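Local coordinates for putative epoxide hydrolase protein (PDB 5BOV) that is a putative epoxide hydrolase of the alpha/beta hydrolase fold that may cleave epoxides or, as suggested for its family, monoacylglycerol esters, at residues G17-G22 with A89-H94. Sequence-based numbering, arbitrary orientation.
Sequences GDLNIG and AADIVH
Leu19 meets Asp91 through one methyl: CD1 lies 3.3 Å from Asp91 CG and almost as near to both carboxylate oxygens, the two side chains crossing at roughly a right angle. With CG of Leu19 anti to the carbonyl carbon (chi1 -57°) and CD1 anti to CA, the methyl is carried across to the helix. Two residues on, Ile21 reaches the same turn by its own terminal methyl, CD1 standing 3.8 Å from Asp91 O. These van der Waals contacts, methyls against polar groups of Asp91, set strand 19-26, second from one edge of the alpha/beta hydrolase sheet, against helix 85-98, one of the helices that cover it; strand 59-74 packs on both Leu19 and Ile21. Where the loop leads into the strand, the contact becomes CH-pi: Gly17 CA sits over one face of the His94 ring, 3.9 Å from its centroid and 18° off the normal. No direct hydrogen bond joins the two segments; a water links them, accepting from Asp18 N (3.1 Å) and donating to Asp91 OD1 (2.6 Å). The other carboxylate oxygen, OD2, forms a salt bridge with Arg67, so the charge of the buried Asp91 is probably balanced from outside the two segments, while Asp18 turns its own carboxylate to Lys229.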
loop_
_atom_site.group_PDB
_atom_site.type_symbol
_atom_site.label_atom_id
_atom_site.label_comp_id
_atom_site.label_asym_id
_atom_site.label_seq_id
_atom_site.Cartn_x
_atom_site.Cartn_y
_atom_site.Cartn_z
ATOM N N GLY A 17 12.943 -0.115 13.162
ATOM C CA GLY A 17 13.910 0.241 12.128
ATOM C C GLY A 17 14.241 1.716 12.231
ATOM O O GLY A 17 14.616 2.214 13.296
ATOM N N ASP A 18 14.079 2.410 11.129
ATOM C CA ASP A 18 14.313 3.852 11.095
ATOM C C ASP A 18 13.119 4.699 11.491
ATOM O O ASP A 18 13.216 5.956 11.491
ATOM C CB ASP A 18 14.748 4.239 9.674
ATOM C CG ASP A 18 16.128 3.719 9.308
ATOM O OD1 ASP A 18 16.946 3.426 10.182
ATOM O OD2 ASP A 18 16.444 3.751 8.071
ATOM N N LEU A 19 11.994 4.048 11.841
ATOM C CA LEU A 19 10.757 4.760 12.135
ATOM C C LEU A 19 10.236 4.569 13.537
ATOM O O LEU A 19 10.564 3.593 14.200
ATOM C CB LEU A 19 9.707 4.183 11.169
ATOM C CG LEU A 19 10.014 4.264 9.688
ATOM C CD1 LEU A 19 8.879 3.609 8.899
ATOM C CD2 LEU A 19 10.180 5.721 9.211
ATOM N N ASN A 20 9.389 5.493 13.923
ATOM C CA ASN A 20 8.391 5.226 14.963
ATOM C C ASN A 20 7.057 5.104 14.191
ATOM O O ASN A 20 6.602 6.075 13.623
ATOM C CB ASN A 20 8.404 6.353 15.992
ATOM C CG ASN A 20 7.151 6.448 16.850
ATOM O OD1 ASN A 20 6.303 5.575 16.943
ATOM N ND2 ASN A 20 6.978 7.651 17.399
ATOM N N ILE A 21 6.540 3.890 14.141
ATOM C CA ILE A 21 5.417 3.588 13.334
ATOM C C ILE A 21 4.167 3.778 14.144
ATOM O O ILE A 21 4.039 3.222 15.259
ATOM C CB ILE A 21 5.503 2.138 12.779
ATOM C CG1 ILE A 21 6.621 2.076 11.747
ATOM C CG2 ILE A 21 4.170 1.748 12.083
ATOM C CD1 ILE A 21 6.907 0.686 11.171
ATOM N N GLY A 22 3.199 4.517 13.564
ATOM C CA GLY A 22 1.844 4.611 14.083
ATOM C C GLY A 22 0.921 3.544 13.495
ATOM O O GLY A 22 0.927 3.333 12.303
ATOM N N ALA A 89 8.873 -2.105 2.337
ATOM C CA ALA A 89 8.840 -3.509 2.699
ATOM C C ALA A 89 9.686 -3.774 3.953
ATOM O O ALA A 89 9.237 -4.454 4.901
ATOM C CB ALA A 89 9.303 -4.359 1.533
ATOM N N ALA A 90 10.893 -3.195 3.984
ATOM C CA ALA A 90 11.752 -3.339 5.168
ATOM C C ALA A 90 11.070 -2.795 6.416
ATOM O O ALA A 90 11.163 -3.421 7.488
ATOM C CB ALA A 90 13.082 -2.647 4.941
ATOM N N ASP A 91 10.333 -1.659 6.285
ATOM C CA ASP A 91 9.631 -1.052 7.397
ATOM C C ASP A 91 8.616 -2.096 7.997
ATOM O O ASP A 91 8.459 -2.235 9.222
ATOM C CB ASP A 91 8.794 0.143 6.997
ATOM C CG ASP A 91 9.588 1.363 6.518
ATOM O OD1 ASP A 91 10.762 1.532 6.995
ATOM O OD2 ASP A 91 8.981 2.155 5.769
ATOM N N ILE A 92 7.920 -2.796 7.119
ATOM C CA ILE A 92 6.928 -3.750 7.574
ATOM C C ILE A 92 7.529 -4.940 8.278
ATOM O O ILE A 92 7.006 -5.455 9.285
ATOM C CB ILE A 92 5.918 -4.145 6.429
ATOM C CG1 ILE A 92 5.175 -2.905 5.933
ATOM C CG2 ILE A 92 4.966 -5.244 6.878
ATOM C CD1 ILE A 92 4.568 -1.976 6.993
ATOM N N VAL A 93 8.659 -5.425 7.768
ATOM C CA VAL A 93 9.366 -6.522 8.399
ATOM C C VAL A 93 9.880 -6.052 9.799
ATOM O O VAL A 93 9.755 -6.799 10.768
ATOM C CB VAL A 93 10.531 -7.082 7.574
ATOM C CG1 VAL A 93 11.328 -8.135 8.352
ATOM C CG2 VAL A 93 9.981 -7.679 6.322
ATOM N N HIS A 94 10.434 -4.836 9.883
ATOM C CA HIS A 94 10.840 -4.309 11.187
ATOM C C HIS A 94 9.648 -4.175 12.134
ATOM O O HIS A 94 9.770 -4.451 13.361
ATOM C CB HIS A 94 11.486 -2.932 11.024
ATOM C CG HIS A 94 12.846 -2.989 10.428
ATOM N ND1 HIS A 94 13.878 -3.757 10.940
ATOM C CD2 HIS A 94 13.373 -2.272 9.412
ATOM C CE1 HIS A 94 14.959 -3.565 10.189
ATOM N NE2 HIS A 94 14.679 -2.676 9.259
HETATM O O HOH W 1 12.012 1.114 9.291
#